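Local atomic coordinates of cell envelope-related transcriptional attenuator domain-containing protein (Eubacterium siraeum, PDB entry 4OBM), a protein that is uncharacterised but, as a member of the LytR-CpsA-Psr family, may take part in attaching polymers to the bacterial cell wall. Residues V54-L59 / K254-G259; Y149-L154 / A170-S175; Y218-S221 / S226-D229. One frame throughout, in Å; residues are numbered along the deposited sequence.

Interaction 1: residues V54-L59 / K254-G259; sequences VLMPYL and KALGTG
Val54 and Met56 of strand 52-58 receive Leu256, at the C-terminal end of helix 246-256, a helix packed on one face of the central sheet in a layered alpha/beta/alpha fold. Both strand residues direct their CB atoms toward the helix, whereas Leu55, between them, turns to the opposite face and meets Ile173 and Ser174 of helix 164-181. The side-chain contacts are apolar, and one leucine carries most of them by dividing its branches. Leu256 CD2 lies against the valine, 3.8 Å from Val54 CG1 and 4.0 Å from Val54 CB, the two side chains meeting at a slant. Its other methyl, Leu256 CD1, comes 4.1 Å from Met56 SE, the selenium of a residue modelled as selenomethionine. An extended chi2 (-178°) carries selenium out to the leucine, and the bend at chi3 turns Met56 CE aside from it. With Val54 CG1 anti to the backbone N (chi1 -177°), that methyl is the one turned to Leu256, while Val54 CG2 approaches the carbonyl oxygen Ala255 O at 4.2 Å. Around the group, Leu256 also touches Leu92 and Thr45, and Met56 also touches Ala252 of the same helix and Pro233. Just beyond the leucine the helix closes in a Schellman motif: Gly257, with positive phi (72°), is the C-prime residue, Thr258 N pairs with Lys253 O, and Gly257 N makes a weak bond of 3.2 Å to Lys254 O.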
ATOM      1  N   VAL A  54      -4.723  -5.171   3.837  1.00 25.86           N
ATOM      2  CA  VAL A  54      -5.727  -4.290   3.213  1.00 25.04           C
ATOM      3  C   VAL A  54      -5.019  -3.064   2.643  1.00 29.45           C
ATOM      4  O   VAL A  54      -4.340  -2.338   3.378  1.00 29.59           O
ATOM      5  CB  VAL A  54      -6.865  -3.893   4.193  1.00 28.97           C
ATOM      6  CG1 VAL A  54      -7.936  -3.046   3.498  1.00 28.48           C
ATOM      7  CG2 VAL A  54      -7.494  -5.128   4.834  1.00 29.60           C
ATOM      8  N   LEU A  55      -5.181  -2.826   1.349  1.00 25.28           N
ATOM      9  CA  LEU A  55      -4.573  -1.652   0.722  1.00 24.71           C
ATOM     10  C   LEU A  55      -5.614  -0.575   0.532  1.00 25.62           C
ATOM     11  O   LEU A  55      -6.740  -0.888   0.180  1.00 27.61           O
ATOM     12  CB  LEU A  55      -3.916  -1.981  -0.632  1.00 24.92           C
ATOM     13  CG  LEU A  55      -2.889  -3.121  -0.673  1.00 29.51           C
ATOM     14  CD1 LEU A  55      -2.839  -3.744  -2.057  1.00 28.64           C
ATOM     15  CD2 LEU A  55      -1.509  -2.623  -0.277  1.00 31.56           C
HETATM   16  N   MSE A  56      -5.247   0.688   0.774  1.00 18.71           N
HETATM   17  CA  MSE A  56      -6.124   1.847   0.573  1.00 16.17           C
HETATM   18  C   MSE A  56      -5.381   2.924  -0.159  1.00 21.90           C
HETATM   19  O   MSE A  56      -4.601   3.627   0.476  1.00 22.00           O
HETATM   20  CB  MSE A  56      -6.693   2.412   1.889  1.00 16.48           C
HETATM   21  CG  MSE A  56      -7.909   1.677   2.304  1.00 22.97           C
HETATM   22 SE   MSE A  56      -8.695   2.367   3.886  0.75 27.39          SE
HETATM   23  CE  MSE A  56      -9.352   3.979   3.306  1.00 25.01           C
ATOM     24  N   PRO A  57      -5.628   3.100  -1.469  1.00 20.81           N
ATOM     25  CA  PRO A  57      -4.933   4.160  -2.196  1.00 21.24           C
ATOM     26  C   PRO A  57      -5.715   5.480  -2.115  1.00 27.03           C
ATOM     27  O   PRO A  57      -6.911   5.496  -1.841  1.00 28.58           O
ATOM     28  CB  PRO A  57      -4.867   3.604  -3.626  1.00 22.55           C
ATOM     29  CG  PRO A  57      -6.121   2.794  -3.749  1.00 26.99           C
ATOM     30  CD  PRO A  57      -6.557   2.364  -2.364  1.00 22.95           C
ATOM     31  N   TYR A  58      -5.021   6.582  -2.329  1.00 22.81           N
ATOM     32  CA  TYR A  58      -5.566   7.938  -2.265  1.00 22.62           C
ATOM     33  C   TYR A  58      -4.985   8.751  -3.387  1.00 25.95           C
ATOM     34  O   TYR A  58      -3.785   8.639  -3.631  1.00 25.77           O
ATOM     35  CB  TYR A  58      -5.186   8.602  -0.917  1.00 22.87           C
ATOM     36  CG  TYR A  58      -5.808   7.952   0.293  1.00 23.37           C
ATOM     37  CD1 TYR A  58      -5.174   6.901   0.947  1.00 23.69           C
ATOM     38  CD2 TYR A  58      -6.993   8.439   0.836  1.00 25.06           C
ATOM     39  CE1 TYR A  58      -5.763   6.272   2.041  1.00 21.52           C
ATOM     40  CE2 TYR A  58      -7.564   7.852   1.963  1.00 26.11           C
ATOM     41  CZ  TYR A  58      -6.953   6.757   2.551  1.00 27.11           C
ATOM     42  OH  TYR A  58      -7.473   6.228   3.703  1.00 26.29           O
ATOM     43  N   LEU A  59      -5.804   9.614  -4.037  1.00 21.87           N
ATOM     44  CA  LEU A  59      -5.322  10.488  -5.111  1.00 19.41           C
ATOM     45  C   LEU A  59      -4.434  11.557  -4.513  1.00 22.91           C
ATOM     46  O   LEU A  59      -4.673  11.934  -3.366  1.00 22.71           O
ATOM     47  CB  LEU A  59      -6.484  11.133  -5.893  1.00 18.99           C
ATOM     48  CG  LEU A  59      -7.229  10.279  -6.925  1.00 22.44           C
ATOM     49  CD1 LEU A  59      -8.479  11.025  -7.409  1.00 22.30           C
ATOM     50  CD2 LEU A  59      -6.340   9.914  -8.112  1.00 24.06           C
ATOM     51  N   LYS A 254     -15.334  -0.279   8.069  1.00 45.69           N
ATOM     52  CA  LYS A 254     -15.907  -1.635   7.977  1.00 46.81           C
ATOM     53  C   LYS A 254     -14.892  -2.604   7.329  1.00 50.30           C
ATOM     54  O   LYS A 254     -14.672  -3.692   7.862  1.00 51.66           O
ATOM     55  CB  LYS A 254     -17.239  -1.615   7.200  1.00 50.82           C
ATOM     56  CG  LYS A 254     -18.142  -2.819   7.475  1.00 72.71           C
ATOM     57  CD  LYS A 254     -19.527  -2.663   6.833  1.00 84.89           C
ATOM     58  CE  LYS A 254     -19.681  -3.410   5.525  1.00 95.24           C
ATOM     59  NZ  LYS A 254     -18.952  -2.753   4.404  1.00101.47           N
ATOM     60  N   ALA A 255     -14.236  -2.177   6.228  1.00 44.57           N
ATOM     61  CA  ALA A 255     -13.191  -2.923   5.520  1.00 42.96           C
ATOM     62  C   ALA A 255     -11.990  -3.265   6.434  1.00 46.30           C
ATOM     63  O   ALA A 255     -11.341  -4.289   6.211  1.00 45.77           O
ATOM     64  CB  ALA A 255     -12.704  -2.124   4.322  1.00 42.52           C
ATOM     65  N   LEU A 256     -11.699  -2.414   7.446  1.00 42.24           N
ATOM     66  CA  LEU A 256     -10.586  -2.614   8.391  1.00 41.70           C
ATOM     67  C   LEU A 256     -11.067  -3.153   9.763  1.00 47.42           C
ATOM     68  O   LEU A 256     -10.261  -3.673  10.536  1.00 46.36           O
ATOM     69  CB  LEU A 256      -9.789  -1.305   8.607  1.00 40.82           C
ATOM     70  CG  LEU A 256      -9.334  -0.535   7.366  1.00 43.72           C
ATOM     71  CD1 LEU A 256      -9.229   0.955   7.663  1.00 42.99           C
ATOM     72  CD2 LEU A 256      -8.025  -1.091   6.793  1.00 44.38           C
ATOM     73  N   GLY A 257     -12.360  -3.029  10.039  1.00 46.49           N
ATOM     74  CA  GLY A 257     -12.954  -3.464  11.301  1.00 48.56           C
ATOM     75  C   GLY A 257     -12.577  -2.559  12.458  1.00 54.42           C
ATOM     76  O   GLY A 257     -12.360  -3.041  13.570  1.00 54.80           O
ATOM     77  N   THR A 258     -12.473  -1.237  12.184  1.00 51.59           N
ATOM     78  CA  THR A 258     -12.085  -0.194  13.146  1.00 51.94           C
ATOM     79  C   THR A 258     -13.287   0.671  13.596  1.00 58.60           C
ATOM     80  O   THR A 258     -13.177   1.373  14.606  1.00 59.70           O
ATOM     81  CB  THR A 258     -10.959   0.703  12.570  1.00 54.31           C
ATOM     82  OG1 THR A 258     -11.325   1.183  11.272  1.00 51.54           O
ATOM     83  CG2 THR A 258      -9.613  -0.003  12.514  1.00 49.80           C
ATOM     84  N   GLY A 259     -14.406   0.605  12.867  1.00 55.81           N
ATOM     85  CA  GLY A 259     -15.622   1.365  13.191  1.00 61.42           C
ATOM     86  C   GLY A 259     -16.873   0.951  12.393  1.00 83.13           C
ATOM     87  O   GLY A 259     -16.885  -0.140  11.779  1.00 82.84           O
ATOM     88  OXT GLY A 259     -17.861   1.719  12.409  1.00109.52           O
TER

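Interaction 2: residues Y149-L154 / A170-S175; sequences YAYLTL and ATVISS
Val172 meets the end of helix 145-152 with both of its methyls, each taking a different partner. Val172 CG1, anti to the backbone N (chi1 167°), lies 3.6 Å from Leu152 CD1, the two side chains lying alongside and pointing opposite ways. Val172 CG2 comes obliquely to the Tyr151 ring, 4.0 Å from Tyr151 CE2. One residue on, Ile173 does not aim its CB straight at the partner helix, but its chain brings the end round: Ile173 CD1 reaches Leu152 CD2 at 3.8 Å, the side chains crossing at about a right angle. Leu152 thus spreads its two methyls over consecutive residues of helix 164-181. Ser174 then turns back to its own helix, where Ser174 OG gives a 3.0 Å hydrogen bond to Ala170 O; that oxygen also accepts from Ser174 N, and the two donors reach it from opposite faces of its carbonyl plane. This helix-to-helix contact is largely buried: Phe109 of helix 102-112 touches both Leu152 and Ile173, Tyr151 packs on Leu117, Val119 and Ile136 of nearby strands, and Ala170 rests on Pro57 of strand 52-58.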
ATOM      1  N   TYR A 149       6.648  -0.906 -13.184  1.00 23.62           N
ATOM      2  CA  TYR A 149       6.731   0.494 -12.748  1.00 23.59           C
ATOM      3  C   TYR A 149       6.001   1.427 -13.758  1.00 29.18           C
ATOM      4  O   TYR A 149       5.151   2.208 -13.334  1.00 29.12           O
ATOM      5  CB  TYR A 149       8.204   0.944 -12.538  1.00 24.19           C
ATOM      6  CG  TYR A 149       8.291   2.322 -11.920  1.00 25.49           C
ATOM      7  CD1 TYR A 149       8.250   2.489 -10.539  1.00 27.08           C
ATOM      8  CD2 TYR A 149       8.286   3.468 -12.715  1.00 25.61           C
ATOM      9  CE1 TYR A 149       8.214   3.759  -9.964  1.00 25.86           C
ATOM     10  CE2 TYR A 149       8.229   4.739 -12.153  1.00 25.96           C
ATOM     11  CZ  TYR A 149       8.189   4.879 -10.775  1.00 30.26           C
ATOM     12  OH  TYR A 149       8.188   6.128 -10.209  1.00 29.53           O
ATOM     13  N   ALA A 150       6.322   1.328 -15.072  1.00 25.33           N
ATOM     14  CA  ALA A 150       5.715   2.137 -16.148  1.00 24.65           C
ATOM     15  C   ALA A 150       4.182   1.976 -16.213  1.00 28.98           C
ATOM     16  O   ALA A 150       3.465   2.971 -16.349  1.00 27.78           O
ATOM     17  CB  ALA A 150       6.335   1.783 -17.489  1.00 25.21           C
ATOM     18  N   TYR A 151       3.685   0.740 -16.074  1.00 26.59           N
ATOM     19  CA  TYR A 151       2.241   0.446 -16.053  1.00 25.97           C
ATOM     20  C   TYR A 151       1.557   1.130 -14.859  1.00 27.32           C
ATOM     21  O   TYR A 151       0.517   1.750 -15.010  1.00 26.40           O
ATOM     22  CB  TYR A 151       1.999  -1.096 -16.005  1.00 26.68           C
ATOM     23  CG  TYR A 151       0.554  -1.563 -16.145  1.00 28.10           C
ATOM     24  CD1 TYR A 151      -0.360  -0.855 -16.925  1.00 30.20           C
ATOM     25  CD2 TYR A 151       0.126  -2.753 -15.558  1.00 28.75           C
ATOM     26  CE1 TYR A 151      -1.675  -1.295 -17.081  1.00 31.00           C
ATOM     27  CE2 TYR A 151      -1.186  -3.207 -15.716  1.00 29.63           C
ATOM     28  CZ  TYR A 151      -2.085  -2.470 -16.472  1.00 36.55           C
ATOM     29  OH  TYR A 151      -3.381  -2.895 -16.628  1.00 37.82           O
ATOM     30  N   LEU A 152       2.164   1.019 -13.687  1.00 24.68           N
ATOM     31  CA  LEU A 152       1.668   1.508 -12.414  1.00 24.37           C
ATOM     32  C   LEU A 152       1.608   3.046 -12.315  1.00 23.84           C
ATOM     33  O   LEU A 152       0.765   3.575 -11.574  1.00 19.44           O
ATOM     34  CB  LEU A 152       2.590   0.948 -11.323  1.00 25.07           C
ATOM     35  CG  LEU A 152       2.029   0.817  -9.907  1.00 32.09           C
ATOM     36  CD1 LEU A 152       0.897  -0.203  -9.841  1.00 31.58           C
ATOM     37  CD2 LEU A 152       3.146   0.452  -8.915  1.00 39.23           C
ATOM     38  N   THR A 153       2.514   3.741 -13.035  1.00 19.72           N
ATOM     39  CA  THR A 153       2.674   5.180 -12.969  1.00 20.74           C
ATOM     40  C   THR A 153       2.225   5.952 -14.242  1.00 27.86           C
ATOM     41  O   THR A 153       2.593   7.127 -14.371  1.00 28.55           O
ATOM     42  CB  THR A 153       4.141   5.525 -12.639  1.00 29.20           C
ATOM     43  OG1 THR A 153       4.981   5.067 -13.689  1.00 28.18           O
ATOM     44  CG2 THR A 153       4.596   4.930 -11.322  1.00 28.22           C
ATOM     45  N   LEU A 154       1.409   5.343 -15.141  1.00 24.96           N
ATOM     46  CA  LEU A 154       0.920   6.053 -16.327  1.00 25.60           C
ATOM     47  C   LEU A 154       0.089   7.275 -15.934  1.00 31.57           C
ATOM     48  O   LEU A 154      -0.852   7.161 -15.137  1.00 30.18           O
ATOM     49  CB  LEU A 154       0.090   5.157 -17.247  1.00 26.18           C
ATOM     50  CG  LEU A 154       0.816   4.227 -18.190  1.00 31.59           C
ATOM     51  CD1 LEU A 154      -0.157   3.214 -18.737  1.00 32.27           C
ATOM     52  CD2 LEU A 154       1.511   4.991 -19.317  1.00 32.64           C
ATOM     53  N   ALA A 170      -4.076  -0.455  -6.644  1.00 25.49           N
ATOM     54  CA  ALA A 170      -4.546  -1.400  -5.616  1.00 25.63           C
ATOM     55  C   ALA A 170      -4.444  -2.867  -6.091  1.00 30.81           C
ATOM     56  O   ALA A 170      -3.862  -3.701  -5.400  1.00 31.57           O
ATOM     57  CB  ALA A 170      -5.982  -1.073  -5.219  1.00 26.48           C
ATOM     58  N   THR A 171      -4.959  -3.136  -7.297  1.00 26.83           N
ATOM     59  CA  THR A 171      -5.057  -4.424  -7.962  1.00 26.55           C
ATOM     60  C   THR A 171      -3.677  -4.978  -8.314  1.00 29.22           C
ATOM     61  O   THR A 171      -3.400  -6.128  -8.004  1.00 29.39           O
ATOM     62  CB  THR A 171      -5.931  -4.237  -9.228  1.00 36.26           C
ATOM     63  OG1 THR A 171      -7.227  -3.797  -8.828  1.00 38.10           O
ATOM     64  CG2 THR A 171      -6.058  -5.500 -10.055  1.00 38.29           C
ATOM     65  N   VAL A 172      -2.844  -4.188  -9.009  1.00 24.57           N
ATOM     66  CA  VAL A 172      -1.498  -4.590  -9.431  1.00 24.83           C
ATOM     67  C   VAL A 172      -0.614  -4.894  -8.184  1.00 28.18           C
ATOM     68  O   VAL A 172       0.088  -5.906  -8.172  1.00 27.66           O
ATOM     69  CB  VAL A 172      -0.890  -3.503 -10.363  1.00 28.30           C
ATOM     70  CG1 VAL A 172       0.601  -3.694 -10.575  1.00 27.33           C
ATOM     71  CG2 VAL A 172      -1.617  -3.472 -11.699  1.00 28.69           C
ATOM     72  N   ILE A 173      -0.687  -4.052  -7.135  1.00 24.05           N
ATOM     73  CA  ILE A 173       0.089  -4.268  -5.906  1.00 23.43           C
ATOM     74  C   ILE A 173      -0.444  -5.507  -5.158  1.00 27.87           C
ATOM     75  O   ILE A 173       0.371  -6.267  -4.614  1.00 28.42           O
ATOM     76  CB  ILE A 173       0.177  -2.972  -5.015  1.00 25.65           C
ATOM     77  CG1 ILE A 173       0.981  -1.852  -5.731  1.00 24.37           C
ATOM     78  CG2 ILE A 173       0.736  -3.233  -3.595  1.00 27.25           C
ATOM     79  CD1 ILE A 173       2.402  -2.233  -6.310  1.00 24.63           C
ATOM     80  N   SER A 174      -1.780  -5.745  -5.179  1.00 24.53           N
ATOM     81  CA  SER A 174      -2.399  -6.935  -4.574  1.00 23.88           C
ATOM     82  C   SER A 174      -1.859  -8.202  -5.230  1.00 29.02           C
ATOM     83  O   SER A 174      -1.493  -9.163  -4.548  1.00 28.17           O
ATOM     84  CB  SER A 174      -3.915  -6.889  -4.721  1.00 25.62           C
ATOM     85  OG  SER A 174      -4.501  -6.068  -3.729  1.00 31.39           O
ATOM     86  N   SER A 175      -1.789  -8.175  -6.570  1.00 27.29           N
ATOM     87  CA  SER A 175      -1.286  -9.268  -7.397  1.00 27.06           C
ATOM     88  C   SER A 175       0.196  -9.525  -7.109  1.00 29.71           C
ATOM     89  O   SER A 175       0.587 -10.677  -6.975  1.00 29.97           O
ATOM     90  CB  SER A 175      -1.506  -8.953  -8.872  1.00 29.42           C
ATOM     91  OG  SER A 175      -2.883  -8.911  -9.199  1.00 33.23           O
TER

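Interaction 3: residues Y218-S221 / S226-D229; sequences YTLS and SVTD
The nearest CA atoms are those of Leu220 and Val227, 7.1 Å apart, where helix 213-220 ends and a short loop returns the chain to the start of strand 228-230. This is a local helix-to-strand connection, its two segments separated by only four residues. At the helix end, Ser221 OG donates a 2.7 Å bond to Tyr218 O, from a direction tilted out of the carbonyl plane. On the strand side an ST turn shapes the approach: Thr228 N donates to Ser226 OG at 3.3 Å along a nearly straight line, 166° at the hydrogen. Val227 lies within that turn and points its side chain at the helix. With chi1 at -66°, Val227 CG1 is set anti to the carbonyl carbon and Val227 CG2 takes the more hindered place between N and C. Val227 CG2 meets Leu220 CD2 at 3.7 Å, the two side chains running at about a right angle. Val227 CG1 instead settles beside the helix backbone, 3.8 Å from Thr219 O and 4.2 Å from Thr219 CG2. The threonine therefore offers its methyl, while its OG1 bonds to Asn51 ND2 and Tyr46 OH. Phe53 of strand 52-58 touches Thr219, Leu220 and Val227 alike. Dispersion contacts of this kind set little direction by themselves; the orientation of Val227 probably owes more to the polar frame beside it, in which the carboxylate of Asp178 bonds to Val227 N and Ser226 OG, a pairing that would tend to stabilise its negative charge.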
ATOM      1  N   TYR A 218       3.759 -16.291   9.286  1.00 29.36           N
ATOM      2  CA  TYR A 218       2.618 -17.138   9.594  1.00 29.20           C
ATOM      3  C   TYR A 218       1.534 -16.974   8.542  1.00 33.48           C
ATOM      4  O   TYR A 218       1.082 -17.979   8.004  1.00 33.43           O
ATOM      5  CB  TYR A 218       2.034 -16.857  10.997  1.00 30.21           C
ATOM      6  CG  TYR A 218       0.749 -17.621  11.273  1.00 31.34           C
ATOM      7  CD1 TYR A 218      -0.478 -17.148  10.820  1.00 32.89           C
ATOM      8  CD2 TYR A 218       0.762 -18.811  11.987  1.00 33.98           C
ATOM      9  CE1 TYR A 218      -1.652 -17.875  11.016  1.00 35.19           C
ATOM     10  CE2 TYR A 218      -0.409 -19.538  12.205  1.00 35.93           C
ATOM     11  CZ  TYR A 218      -1.615 -19.059  11.727  1.00 43.05           C
ATOM     12  OH  TYR A 218      -2.781 -19.744  11.958  1.00 49.76           O
ATOM     13  N   THR A 219       1.085 -15.718   8.293  1.00 30.96           N
ATOM     14  CA  THR A 219       0.009 -15.357   7.355  1.00 30.20           C
ATOM     15  C   THR A 219       0.319 -15.797   5.914  1.00 32.82           C
ATOM     16  O   THR A 219      -0.589 -16.265   5.217  1.00 33.43           O
ATOM     17  CB  THR A 219      -0.277 -13.839   7.454  1.00 33.79           C
ATOM     18  OG1 THR A 219      -1.065 -13.617   8.622  1.00 33.13           O
ATOM     19  CG2 THR A 219      -1.020 -13.275   6.247  1.00 29.12           C
ATOM     20  N   LEU A 220       1.568 -15.620   5.468  1.00 28.15           N
ATOM     21  CA  LEU A 220       1.988 -15.963   4.106  1.00 27.80           C
ATOM     22  C   LEU A 220       2.234 -17.477   3.928  1.00 33.18           C
ATOM     23  O   LEU A 220       2.214 -17.961   2.796  1.00 32.15           O
ATOM     24  CB  LEU A 220       3.254 -15.181   3.712  1.00 26.93           C
ATOM     25  CG  LEU A 220       3.189 -13.661   3.748  1.00 30.19           C
ATOM     26  CD1 LEU A 220       4.586 -13.078   3.599  1.00 29.47           C
ATOM     27  CD2 LEU A 220       2.246 -13.110   2.673  1.00 31.04           C
ATOM     28  N   SER A 221       2.465 -18.211   5.035  1.00 32.37           N
ATOM     29  CA  SER A 221       2.670 -19.664   5.027  1.00 33.78           C
ATOM     30  C   SER A 221       1.316 -20.432   5.046  1.00 39.41           C
ATOM     31  O   SER A 221       1.310 -21.671   5.054  1.00 38.66           O
ATOM     32  CB  SER A 221       3.537 -20.083   6.210  1.00 38.92           C
ATOM     33  OG  SER A 221       2.829 -19.948   7.432  1.00 53.66           O
ATOM     34  N   SER A 226      -4.815 -15.859  -1.989  1.00 33.37           N
ATOM     35  CA  SER A 226      -4.697 -14.425  -1.760  1.00 31.83           C
ATOM     36  C   SER A 226      -4.615 -14.057  -0.275  1.00 35.06           C
ATOM     37  O   SER A 226      -5.355 -14.587   0.562  1.00 34.07           O
ATOM     38  CB  SER A 226      -5.864 -13.689  -2.401  1.00 33.24           C
ATOM     39  OG  SER A 226      -5.679 -12.287  -2.340  1.00 36.20           O
ATOM     40  N   VAL A 227      -3.718 -13.106   0.026  1.00 30.93           N
ATOM     41  CA  VAL A 227      -3.534 -12.530   1.358  1.00 30.51           C
ATOM     42  C   VAL A 227      -3.831 -11.016   1.267  1.00 34.72           C
ATOM     43  O   VAL A 227      -3.455 -10.243   2.148  1.00 34.97           O
ATOM     44  CB  VAL A 227      -2.132 -12.826   1.971  1.00 32.34           C
ATOM     45  CG1 VAL A 227      -1.961 -14.320   2.250  1.00 32.00           C
ATOM     46  CG2 VAL A 227      -1.003 -12.276   1.091  1.00 30.52           C
ATOM     47  N   THR A 228      -4.506 -10.595   0.197  1.00 31.68           N
ATOM     48  CA  THR A 228      -4.788  -9.170   0.038  1.00 31.07           C
ATOM     49  C   THR A 228      -6.269  -8.874  -0.179  1.00 37.20           C
ATOM     50  O   THR A 228      -7.078  -9.747  -0.503  1.00 37.21           O
ATOM     51  CB  THR A 228      -3.923  -8.529  -1.078  1.00 30.58           C
ATOM     52  OG1 THR A 228      -4.018  -9.269  -2.295  1.00 28.51           O
ATOM     53  CG2 THR A 228      -2.480  -8.390  -0.677  1.00 27.31           C
ATOM     54  N   ASP A 229      -6.592  -7.605   0.062  1.00 33.96           N
ATOM     55  CA  ASP A 229      -7.865  -6.940  -0.087  1.00 33.44           C
ATOM     56  C   ASP A 229      -7.587  -5.464  -0.275  1.00 34.54           C
ATOM     57  O   ASP A 229      -6.485  -5.000   0.011  1.00 31.75           O
ATOM     58  CB  ASP A 229      -8.764  -7.184   1.133  1.00 36.48           C
ATOM     59  CG  ASP A 229      -9.557  -8.462   1.042  1.00 54.62           C
ATOM     60  OD1 ASP A 229     -10.592  -8.465   0.338  1.00 58.46           O
ATOM     61  OD2 ASP A 229      -9.150  -9.462   1.679  1.00 59.42           O
TER

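All three contacts are mainly buried and depend mainly on aliphatic side chains, joined by selenium in interaction 1, an aromatic ring in interaction 2 and a threonine methyl in interaction 3. Interaction 1 joins residues far apart in sequence and seats the C-terminal helix on one sheet face, with exposed Ala255 at its margin. Interaction 2 is helix against helix on the other face, and Leu55 joins it to interaction 1. Interaction 3 is the most local and covers the least area, but is the one framed by an ST turn. Strands 52-58 and 228-230 are sheet neighbours, so a probable backbone bond, Leu55 N to Asp229 O at 2.9 Å, ties interaction 3 to interaction 1.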